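Side-chain contacts in DegV family protein (Eubacterium eligens, PDB 3FDJ), which is of unknown function but probably binds a fatty acid in the cleft between its two alpha/beta domains: residues A[6-11]-A[120-125]; A[79-84]-A[127-132]; A[176-179]-A[185-188]. All blocks are in the same frame, centred on the assembly; numbering follows the deposited sequence.

Contact 1 of 3, residues A[6-11]-A[120-125]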
ATOM      1  N   LEU A   6     -15.751   5.295  -1.901  1.00  7.62           N
ATOM      2  CA  LEU A   6     -14.417   4.999  -1.405  1.00  8.37           C
ATOM      3  C   LEU A   6     -13.343   5.691  -2.277  1.00  8.22           C
ATOM      4  O   LEU A   6     -13.409   5.664  -3.503  1.00  8.65           O
ATOM      5  CB  LEU A   6     -14.203   3.474  -1.349  1.00  8.16           C
ATOM      6  CG  LEU A   6     -15.205   2.679  -0.507  1.00 10.24           C
ATOM      7  CD1 LEU A   6     -14.822   1.160  -0.479  1.00 11.25           C
ATOM      8  CD2 LEU A   6     -15.369   3.243   0.897  1.00  8.85           C
ATOM      9  N   VAL A   7     -12.368   6.321  -1.631  1.00  8.66           N
ATOM     10  CA  VAL A   7     -11.280   7.012  -2.318  1.00  8.59           C
ATOM     11  C   VAL A   7      -9.971   6.562  -1.684  1.00  9.28           C
ATOM     12  O   VAL A   7      -9.912   6.345  -0.454  1.00  9.23           O
ATOM     13  CB  VAL A   7     -11.440   8.552  -2.205  1.00  9.39           C
ATOM     14  CG1 VAL A   7     -10.322   9.297  -2.936  1.00  9.55           C
ATOM     15  CG2 VAL A   7     -12.807   9.019  -2.784  1.00  7.98           C
ATOM     16  N   ALA A   8      -8.928   6.397  -2.495  1.00  7.99           N
ATOM     17  CA  ALA A   8      -7.613   6.078  -1.941  1.00  8.71           C
ATOM     18  C   ALA A   8      -6.535   6.684  -2.785  1.00  9.60           C
ATOM     19  O   ALA A   8      -6.712   6.876  -3.978  1.00  9.83           O
ATOM     20  CB  ALA A   8      -7.418   4.559  -1.857  1.00  7.72           C
ATOM     21  N   ASP A   9      -5.389   6.989  -2.181  1.00 10.02           N
ATOM     22  CA  ASP A   9      -4.257   7.298  -3.016  1.00 11.34           C
ATOM     23  C   ASP A   9      -3.737   6.056  -3.758  1.00 10.80           C
ATOM     24  O   ASP A   9      -4.004   4.903  -3.384  1.00 10.06           O
ATOM     25  CB  ASP A   9      -3.171   8.021  -2.259  1.00 12.10           C
ATOM     26  CG  ASP A   9      -2.501   7.155  -1.267  1.00 15.69           C
ATOM     27  OD1 ASP A   9      -1.834   6.168  -1.705  1.00 21.77           O
ATOM     28  OD2 ASP A   9      -2.597   7.481  -0.055  1.00 20.58           O
ATOM     29  N   SER A  10      -2.977   6.322  -4.814  1.00  9.56           N
ATOM     30  CA  SER A  10      -2.528   5.286  -5.744  1.00  9.95           C
ATOM     31  C   SER A  10      -1.524   4.290  -5.137  1.00 10.63           C
ATOM     32  O   SER A  10      -1.220   3.281  -5.761  1.00 11.05           O
ATOM     33  CB  SER A  10      -1.936   5.944  -7.000  1.00  9.50           C
ATOM     34  OG  SER A  10      -0.705   6.598  -6.714  1.00 10.01           O
ATOM     35  N   ALA A  11      -1.045   4.549  -3.920  1.00 11.14           N
ATOM     36  CA  ALA A  11      -0.256   3.544  -3.186  1.00 11.37           C
ATOM     37  C   ALA A  11      -1.069   2.282  -2.877  1.00 11.45           C
ATOM     38  O   ALA A  11      -0.480   1.279  -2.475  1.00 12.11           O
ATOM     39  CB  ALA A  11       0.327   4.113  -1.921  1.00 10.86           C
ATOM     40  N   PRO A 120      -0.930  -3.454  -0.059  1.00  7.73           N
ATOM     41  CA  PRO A 120      -1.959  -4.435   0.217  1.00  8.53           C
ATOM     42  C   PRO A 120      -2.713  -4.237   1.514  1.00  8.20           C
ATOM     43  O   PRO A 120      -3.838  -4.714   1.630  1.00  7.31           O
ATOM     44  CB  PRO A 120      -1.201  -5.775   0.207  1.00  8.94           C
ATOM     45  CG  PRO A 120       0.203  -5.414   0.453  1.00  9.90           C
ATOM     46  CD  PRO A 120       0.376  -4.085  -0.250  1.00  8.25           C
ATOM     47  N   GLN A 121      -2.119  -3.550   2.489  1.00  8.97           N
ATOM     48  CA  GLN A 121      -2.857  -3.241   3.717  1.00  9.54           C
ATOM     49  C   GLN A 121      -3.958  -2.202   3.452  1.00  9.71           C
ATOM     50  O   GLN A 121      -5.075  -2.326   3.983  1.00 10.49           O
ATOM     51  CB  GLN A 121      -1.893  -2.825   4.843  1.00 10.46           C
ATOM     52  CG  GLN A 121      -2.533  -2.753   6.261  1.00 12.28           C
ATOM     53  CD  GLN A 121      -1.539  -2.984   7.412  1.00 14.02           C
ATOM     54  OE1 GLN A 121      -0.327  -2.877   7.245  1.00 16.38           O
ATOM     55  NE2 GLN A 121      -2.070  -3.232   8.616  1.00 15.56           N
HETATM   56  N   MSE A 122      -3.656  -1.211   2.617  1.00  9.16           N
HETATM   57  CA  MSE A 122      -4.673  -0.246   2.142  1.00  9.13           C
HETATM   58  C   MSE A 122      -5.761  -0.999   1.385  1.00  9.42           C
HETATM   59  O   MSE A 122      -6.949  -0.748   1.603  1.00  9.86           O
HETATM   60  CB  MSE A 122      -4.056   0.844   1.241  1.00  9.73           C
HETATM   61  CG  MSE A 122      -3.058   1.726   1.959  1.00 10.63           C
HETATM   62 SE   MSE A 122      -2.233   2.965   0.753  0.80  9.49          SE
HETATM   63  CE  MSE A 122      -3.848   4.042   0.286  1.00  8.43           C
ATOM     64  N   ARG A 123      -5.370  -1.956   0.536  1.00  8.90           N
ATOM     65  CA  ARG A 123      -6.367  -2.781  -0.154  1.00  9.10           C
ATOM     66  C   ARG A 123      -7.289  -3.533   0.799  1.00  8.82           C
ATOM     67  O   ARG A 123      -8.507  -3.530   0.605  1.00  8.06           O
ATOM     68  CB  ARG A 123      -5.727  -3.749  -1.161  1.00  8.78           C
ATOM     69  CG  ARG A 123      -6.748  -4.506  -1.920  1.00 10.16           C
ATOM     70  CD  ARG A 123      -6.151  -5.328  -3.021  1.00 11.30           C
ATOM     71  NE  ARG A 123      -7.229  -6.035  -3.688  1.00 11.58           N
ATOM     72  CZ  ARG A 123      -7.176  -6.503  -4.932  1.00 15.69           C
ATOM     73  NH1 ARG A 123      -6.078  -6.366  -5.694  1.00 14.01           N
ATOM     74  NH2 ARG A 123      -8.256  -7.092  -5.428  1.00 16.06           N
ATOM     75  N   ILE A 124      -6.715  -4.169   1.824  1.00  8.55           N
ATOM     76  CA  ILE A 124      -7.513  -4.891   2.816  1.00  9.02           C
ATOM     77  C   ILE A 124      -8.496  -3.955   3.542  1.00  8.85           C
ATOM     78  O   ILE A 124      -9.644  -4.314   3.789  1.00  9.60           O
ATOM     79  CB  ILE A 124      -6.605  -5.686   3.787  1.00  9.13           C
ATOM     80  CG1 ILE A 124      -6.072  -6.924   3.066  1.00  8.40           C
ATOM     81  CG2 ILE A 124      -7.358  -6.117   5.050  1.00  8.73           C
ATOM     82  CD1 ILE A 124      -5.208  -7.878   3.925  1.00 11.03           C
ATOM     83  N   ILE A 125      -8.043  -2.769   3.895  1.00  8.98           N
ATOM     84  CA  ILE A 125      -8.931  -1.773   4.504  1.00  9.31           C
ATOM     85  C   ILE A 125     -10.103  -1.435   3.555  1.00  8.50           C
ATOM     86  O   ILE A 125     -11.265  -1.474   3.949  1.00  7.86           O
ATOM     87  CB  ILE A 125      -8.148  -0.516   4.923  1.00  9.22           C
ATOM     88  CG1 ILE A 125      -7.186  -0.880   6.052  1.00  9.86           C
ATOM     89  CG2 ILE A 125      -9.100   0.610   5.359  1.00 11.27           C
ATOM     90  CD1 ILE A 125      -6.105   0.175   6.350  1.00 11.40           C
TER

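Contact 2 of 3, residues A[79-84]-A[127-132]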
ATOM      1  N   PHE A  79     -15.267   7.677   2.388  1.00  8.30           N
ATOM      2  CA  PHE A  79     -14.127   7.187   3.139  1.00  8.27           C
ATOM      3  C   PHE A  79     -12.914   7.343   2.242  1.00  8.41           C
ATOM      4  O   PHE A  79     -12.940   6.968   1.061  1.00  8.13           O
ATOM      5  CB  PHE A  79     -14.296   5.721   3.584  1.00  8.25           C
ATOM      6  CG  PHE A  79     -15.298   5.536   4.672  1.00  9.92           C
ATOM      7  CD1 PHE A  79     -14.984   5.843   5.997  1.00  8.92           C
ATOM      8  CD2 PHE A  79     -16.569   5.076   4.389  1.00 10.95           C
ATOM      9  CE1 PHE A  79     -15.927   5.675   6.994  1.00  9.04           C
ATOM     10  CE2 PHE A  79     -17.536   4.933   5.397  1.00 11.88           C
ATOM     11  CZ  PHE A  79     -17.214   5.246   6.690  1.00 10.87           C
ATOM     12  N   VAL A  80     -11.851   7.909   2.810  1.00  8.91           N
ATOM     13  CA  VAL A  80     -10.594   8.121   2.099  1.00  9.07           C
ATOM     14  C   VAL A  80      -9.512   7.336   2.795  1.00 10.17           C
ATOM     15  O   VAL A  80      -9.301   7.532   4.000  1.00 12.73           O
ATOM     16  CB  VAL A  80     -10.203   9.610   2.089  1.00  8.48           C
ATOM     17  CG1 VAL A  80      -8.987   9.822   1.175  1.00 10.85           C
ATOM     18  CG2 VAL A  80     -11.382  10.502   1.630  1.00  9.88           C
ATOM     19  N   VAL A  81      -8.813   6.452   2.076  1.00  8.64           N
ATOM     20  CA  VAL A  81      -7.708   5.690   2.683  1.00  8.78           C
ATOM     21  C   VAL A  81      -6.386   6.228   2.154  1.00  8.98           C
ATOM     22  O   VAL A  81      -6.223   6.404   0.946  1.00  9.01           O
ATOM     23  CB  VAL A  81      -7.851   4.186   2.402  1.00  9.07           C
ATOM     24  CG1 VAL A  81      -6.703   3.380   3.077  1.00  9.30           C
ATOM     25  CG2 VAL A  81      -9.230   3.684   2.891  1.00  8.33           C
ATOM     26  N   THR A  82      -5.465   6.546   3.055  1.00  9.10           N
ATOM     27  CA  THR A  82      -4.181   7.090   2.646  1.00  9.39           C
ATOM     28  C   THR A  82      -3.017   6.219   3.107  1.00  9.59           C
ATOM     29  O   THR A  82      -3.118   5.468   4.058  1.00  9.96           O
ATOM     30  CB  THR A  82      -3.912   8.542   3.153  1.00  9.82           C
ATOM     31  OG1 THR A  82      -3.597   8.541   4.549  1.00 10.64           O
ATOM     32  CG2 THR A  82      -5.126   9.500   2.890  1.00 10.88           C
ATOM     33  N   ILE A  83      -1.914   6.335   2.386  0.50  9.48           N
ATOM     34  CA  ILE A  83      -0.627   5.794   2.801  0.50  9.44           C
ATOM     35  C   ILE A  83      -0.234   6.450   4.137  0.50  9.15           C
ATOM     36  O   ILE A  83      -0.651   7.576   4.452  0.50  8.04           O
ATOM     37  CB  ILE A  83       0.413   6.030   1.676  0.50  9.63           C
ATOM     38  CG1 ILE A  83       1.831   5.520   2.044  0.50  9.22           C
ATOM     39  CG2 ILE A  83       0.442   7.482   1.314  0.50 10.87           C
ATOM     40  CD1 ILE A  83       2.721   5.360   0.812  0.50 10.50           C
ATOM     41  N   THR A  84       0.532   5.714   4.933  1.00  9.09           N
ATOM     42  CA  THR A  84       0.957   6.139   6.250  1.00  9.27           C
ATOM     43  C   THR A  84       1.380   7.609   6.371  1.00  8.68           C
ATOM     44  O   THR A  84       2.231   8.135   5.623  1.00  8.44           O
ATOM     45  CB  THR A  84       2.091   5.233   6.780  1.00  9.29           C
ATOM     46  OG1 THR A  84       2.533   5.743   8.041  1.00 11.97           O
ATOM     47  CG2 THR A  84       3.261   5.148   5.792  1.00 10.86           C
ATOM     48  N   GLU A 127     -11.321  -3.152   1.101  1.00  8.62           N
ATOM     49  CA  GLU A 127     -12.214  -4.286   0.969  1.00  9.03           C
ATOM     50  C   GLU A 127     -13.130  -4.478   2.183  1.00  8.75           C
ATOM     51  O   GLU A 127     -14.256  -4.960   2.048  1.00  8.40           O
ATOM     52  CB  GLU A 127     -11.455  -5.565   0.672  1.00  8.39           C
ATOM     53  CG  GLU A 127     -10.793  -5.590  -0.712  1.00 11.61           C
ATOM     54  CD  GLU A 127     -10.096  -6.902  -0.975  1.00 16.35           C
ATOM     55  OE1 GLU A 127     -10.571  -7.932  -0.433  1.00 20.95           O
ATOM     56  OE2 GLU A 127      -9.099  -6.921  -1.724  1.00 17.10           O
ATOM     57  N   GLN A 128     -12.635  -4.149   3.366  1.00  8.44           N
ATOM     58  CA  GLN A 128     -13.453  -4.262   4.557  1.00  8.22           C
ATOM     59  C   GLN A 128     -14.519  -3.169   4.603  1.00  8.14           C
ATOM     60  O   GLN A 128     -15.645  -3.431   5.039  1.00  7.72           O
ATOM     61  CB  GLN A 128     -12.610  -4.256   5.829  1.00  8.85           C
ATOM     62  CG  GLN A 128     -13.407  -4.556   7.081  1.00  9.51           C
ATOM     63  CD  GLN A 128     -14.005  -5.952   7.133  1.00 14.60           C
ATOM     64  OE1 GLN A 128     -13.612  -6.865   6.398  1.00 16.10           O
ATOM     65  NE2 GLN A 128     -14.978  -6.117   8.015  1.00 17.73           N
ATOM     66  N   LEU A 129     -14.169  -1.968   4.142  1.00  7.31           N
ATOM     67  CA  LEU A 129     -15.119  -0.875   4.021  1.00  7.24           C
ATOM     68  C   LEU A 129     -16.228  -1.323   3.060  1.00  8.31           C
ATOM     69  O   LEU A 129     -17.433  -1.185   3.367  1.00  8.38           O
ATOM     70  CB  LEU A 129     -14.454   0.392   3.517  1.00  6.42           C
ATOM     71  CG  LEU A 129     -13.526   1.103   4.517  1.00  8.28           C
ATOM     72  CD1 LEU A 129     -12.703   2.178   3.788  1.00  9.75           C
ATOM     73  CD2 LEU A 129     -14.353   1.639   5.706  1.00  7.56           C
ATOM     74  N   GLN A 130     -15.823  -1.915   1.934  1.00  8.23           N
ATOM     75  CA  GLN A 130     -16.787  -2.410   0.968  1.00  8.59           C
ATOM     76  C   GLN A 130     -17.716  -3.454   1.574  1.00  8.63           C
ATOM     77  O   GLN A 130     -18.939  -3.361   1.428  1.00  8.51           O
ATOM     78  CB  GLN A 130     -16.070  -3.013  -0.240  1.00  8.96           C
ATOM     79  CG  GLN A 130     -17.016  -3.780  -1.162  1.00 11.47           C
ATOM     80  CD  GLN A 130     -16.320  -4.266  -2.410  1.00 14.70           C
ATOM     81  OE1 GLN A 130     -15.094  -4.185  -2.517  1.00 14.71           O
ATOM     82  NE2 GLN A 130     -17.100  -4.744  -3.366  1.00 16.22           N
ATOM     83  N   GLN A 131     -17.142  -4.436   2.263  1.00  8.44           N
ATOM     84  CA  GLN A 131     -17.934  -5.476   2.917  1.00  9.32           C
ATOM     85  C   GLN A 131     -18.971  -4.895   3.904  1.00  8.99           C
ATOM     86  O   GLN A 131     -20.137  -5.318   3.922  1.00  8.52           O
ATOM     87  CB  GLN A 131     -17.034  -6.476   3.644  1.00  9.89           C
ATOM     88  CG  GLN A 131     -17.803  -7.669   4.167  1.00 13.66           C
ATOM     89  CD  GLN A 131     -16.921  -8.652   4.873  1.00 19.03           C
ATOM     90  OE1 GLN A 131     -15.937  -9.143   4.302  1.00 21.78           O
ATOM     91  NE2 GLN A 131     -17.242  -8.935   6.139  1.00 22.81           N
HETATM   92  N   MSE A 132     -18.556  -3.929   4.719  1.00  9.45           N
HETATM   93  CA  MSE A 132     -19.481  -3.337   5.687  1.00  9.98           C
HETATM   94  C   MSE A 132     -20.580  -2.525   5.018  1.00 10.45           C
HETATM   95  O   MSE A 132     -21.743  -2.571   5.442  1.00 10.60           O
HETATM   96  CB  MSE A 132     -18.718  -2.516   6.725  1.00 10.43           C
HETATM   97  CG  MSE A 132     -17.900  -3.396   7.647  1.00 12.29           C
HETATM   98 SE   MSE A 132     -17.177  -2.283   9.110  0.80 22.11          SE
HETATM   99  CE  MSE A 132     -15.865  -1.648   8.263  1.00  6.92           C
TER

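Contact 3 of 3, residues A[176-179]-A[185-188]. With NA (sodium ion), chain E.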
ATOM      1  N   ALA A 176      19.407  -0.083   4.423  1.00 11.96           N
ATOM      2  CA  ALA A 176      19.443  -0.188   2.964  1.00 11.85           C
ATOM      3  C   ALA A 176      20.698  -0.887   2.463  1.00 11.25           C
ATOM      4  O   ALA A 176      20.639  -1.580   1.449  1.00 11.47           O
ATOM      5  CB  ALA A 176      19.325   1.182   2.314  1.00 11.75           C
ATOM      6  N   SER A 177      21.818  -0.725   3.169  1.00 10.83           N
ATOM      7  CA  SER A 177      23.092  -1.283   2.702  1.00 10.67           C
ATOM      8  C   SER A 177      23.083  -2.805   2.591  1.00 10.37           C
ATOM      9  O   SER A 177      23.809  -3.357   1.781  1.00 10.33           O
ATOM     10  CB  SER A 177      24.270  -0.837   3.570  1.00 10.83           C
ATOM     11  OG  SER A 177      24.187  -1.426   4.846  1.00 13.25           O
ATOM     12  N   ALA A 178      22.277  -3.476   3.399  1.00 10.56           N
ATOM     13  CA  ALA A 178      22.197  -4.933   3.336  1.00 11.74           C
ATOM     14  C   ALA A 178      21.811  -5.422   1.942  1.00 12.39           C
ATOM     15  O   ALA A 178      22.374  -6.416   1.437  1.00 11.66           O
ATOM     16  CB  ALA A 178      21.199  -5.457   4.346  1.00 11.61           C
ATOM     17  N   ALA A 179      20.863  -4.706   1.339  1.00 13.53           N
ATOM     18  CA  ALA A 179      20.283  -5.118   0.078  1.00 15.34           C
ATOM     19  C   ALA A 179      21.187  -4.743  -1.072  1.00 15.99           C
ATOM     20  O   ALA A 179      20.907  -5.121  -2.195  1.00 17.31           O
ATOM     21  CB  ALA A 179      18.853  -4.527  -0.109  1.00 14.65           C
ATOM     22  N   SER A 185      17.928  -9.843   0.182  1.00  9.94           N
ATOM     23  CA  SER A 185      16.754  -9.009   0.397  1.00 11.02           C
ATOM     24  C   SER A 185      16.627  -8.605   1.851  1.00 10.11           C
ATOM     25  O   SER A 185      17.131  -9.296   2.726  1.00 10.65           O
ATOM     26  CB  SER A 185      15.507  -9.790   0.023  1.00 11.14           C
ATOM     27  OG  SER A 185      15.518 -10.113  -1.350  1.00 13.91           O
ATOM     28  N   VAL A 186      15.938  -7.496   2.098  1.00 10.16           N
ATOM     29  CA  VAL A 186      15.590  -7.062   3.441  1.00 10.09           C
ATOM     30  C   VAL A 186      14.125  -7.301   3.663  1.00 10.53           C
ATOM     31  O   VAL A 186      13.284  -6.945   2.812  1.00 11.07           O
ATOM     32  CB  VAL A 186      15.893  -5.584   3.681  1.00 10.31           C
ATOM     33  CG1 VAL A 186      15.311  -5.102   5.042  1.00 11.79           C
ATOM     34  CG2 VAL A 186      17.408  -5.343   3.572  1.00 11.58           C
ATOM     35  N   ILE A 187      13.826  -7.940   4.791  1.00  9.66           N
ATOM     36  CA  ILE A 187      12.452  -8.208   5.192  1.00 10.35           C
ATOM     37  C   ILE A 187      12.016  -7.121   6.176  1.00 10.28           C
ATOM     38  O   ILE A 187      12.736  -6.795   7.127  1.00 11.24           O
ATOM     39  CB  ILE A 187      12.333  -9.595   5.874  1.00 10.06           C
ATOM     40  CG1 ILE A 187      12.783 -10.703   4.933  1.00 14.66           C
ATOM     41  CG2 ILE A 187      10.872  -9.847   6.308  1.00 12.01           C
ATOM     42  CD1 ILE A 187      12.897 -12.082   5.652  1.00 16.17           C
ATOM     43  N   GLY A 188      10.855  -6.536   5.937  1.00 10.07           N
ATOM     44  CA  GLY A 188      10.321  -5.485   6.793  1.00  9.99           C
ATOM     45  C   GLY A 188       8.885  -5.724   7.209  1.00 10.14           C
ATOM     46  O   GLY A 188       8.204  -6.638   6.712  1.00 10.72           O
TER
HETATM   47 NA    NA E 279      19.853  -7.165  -2.974  1.00 23.71          NA
HETATM   48  O   HOH W   1      19.095  -8.749  -4.178  1.00 23.89           O
HETATM   49  O   HOH W   2      20.741  -6.375  -4.919  1.00 24.78           O

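Contact 1 of 3, residues A[6-11]-A[120-125]
Met-122, near the start of helix 120-134, reaches across to Ala-8, Asp-9 and Ala-11, where parallel strand 5-9 of an alpha/beta domain gives way to a short 3-10 segment. The helix is already regular at Pro-120: its O accepts Ile-124 N at 2.9 Å. A first-turn amide has no partner within the helix, so proline loses no helical bond, and its ring packs on Ile-272 and Ser-274 of strand 271-276 in the chain's other sheet. Gln-121 turns to the same sheet and bonds through its amide to Ser-117 and Thr-153.

Met-122 is the residue that looks back at strand 5-9. It is a selenomethionine, long and unbranched. SE lies against the 3-10 segment, 3.9 Å from Ala-11 CB, and the bend at chi3 (65°) turns the terminal CE aside from the chain, toward the strand, 4.2 Å from Ala-8 CB. Alanine at both places lets this slim tip lie close to the backbone. CE also stands above the plane of the Asp-9 carboxylate, on the side of its two oxygens and 3.5 Å from OD1, the two side chains crossing at about a right angle.

Further along the helix, Ile-125 turns to Val-81 on the neighbouring strand 77-82, continuing the apolar face that Met-122 begins.

A buried carboxylate beside a methyl must find its partners elsewhere, and Asp-9 takes backbone N-H groups. OD2 accepts from the backbone N of Ile-83, next to Thr-82. With CG held between the backbone N and the carbonyl carbon (chi1 69°), OD1 swings towards the chain ahead and closes an Asx turn: its anti lone pair receives Ala-11 N at 2.9 Å, with an N-H...O angle of 138°.

Contact 2 of 3, residues A[79-84]-A[127-132]
Glu-127 OE1 is gripped by two cations, Arg-227 and Lys-225, while two residues further along the same helix Leu-129 turns the other way, to Phe-79 and Val-81 of strand 77-82. The other carboxylate oxygen of Glu-127 pairs with Arg-123, one helical turn back. Helix 120-134 is thus two-sided: the Glu-127 side meets basic residues at or beside strand 226-230 of the other sheet, and leucine is placed where the helix faces strand 77-82.

Strand alternation supplies the receiving surface. Phe-79 and Val-81 direct their CB atoms at the helix, whereas Val-80 between them points to the other side of the sheet. Leu-129 divides its two methyl groups between the residues that face it. CD1 drops into the step between them, 3.9 Å from Phe-79 CB and also 3.9 Å from Val-81 CG2; the valine and leucine side chains run past each other in opposite directions. CD2 takes the aromatic ring. It stands 4.2 Å from the centroid of the Phe-79 ring and only 12° off the normal, a CH-pi contact made squarely over one face. The phenylalanine offers that face because its CG lies anti to the carbonyl carbon (chi1 -72°) and the ring is turned broadside to the helix (chi2 -78°).

Branching explains the choice of residues: a leucine fork can serve two neighbours at once, and a beta-branched valine is at ease in an extended strand. The ring of Phe-79 also stacks with Phe-139, and Ile-142 of helix 139-150 touches both Phe-79 and Leu-129, so the pair belongs to a larger hydrophobic core. No hydrogen bond joins segments 79-84 and 127-132; their joint rests on apolar fit. Such a seam between a helix and parallel strands is the hallmark of the layered alpha/beta fold, here with helix 90-102 on the opposite side of the sheet.

Contact 3 of 3, residues A[176-179]-A[185-188]
Between helix 173-177 and strand 184-190 the backbone doubles back and brings Ala-179 CA within 5.3 Å of Ser-185 CA. Ala-179 N bonds to Ala-176 O, three residues earlier, at 3.1 Å.

Across this short gap a single methyl does the touching. Val-186 CG2 meets two consecutive alanines, lying 3.9 Å from Ala-178 CB and 4.0 Å from Ala-179 CB, so that it bears on the two methyls together. Its first torsion explains the choice of branch: CG1 is anti to the backbone N (chi1 171°), while CG2 stands beside that N and faces the alanines. Small side chains fit here because the backbones lie so close, and a beta-branched residue suits the extended strand. Leu-162 touches both Ala-179 and Val-186, and Ala-198 of the adjoining strand 196-203 also packs on Val-186.

The polar business is left to the backbone. Ala-179 O binds a sodium ion at 2.4 Å, with water 1 at 2.1 Å and water 2 at 2.3 Å from the metal; Lys-160 O and Ile-184 O complete the site.

All five ligands are thus oxygens of peptide groups or water, a neutral set that accords with a singly charged cation. By gathering the carbonyls of Lys-160, Ala-179 and Ile-184 round one centre, the sodium ion probably steadies the turn on its polar side, while Val-186 and the alanines close it by apolar contact.

Overall arrangement
Contacts 1 and 2 are neighbouring parts of one helix-on-sheet interface, their centres 6 Å apart. Both use helix 120-134, and their strands 5-9 and 77-82 lie side by side, joined by a probable hydrogen bond from Val-81 N to Val-7 O at 2.8 Å. Met-122 CE bridges the two contacts, packing 3.4 Å from Val-81 O. Contact 3, with its sodium ion, belongs to the other sheet, through strand 184-190: its centre is 25 Å from that of contact 1 and 29 Å from that of contact 2, and its nearest atoms stay about 9 and 12 Å away. Contacts 2 and 3 lie on opposite sides of the chain's centre.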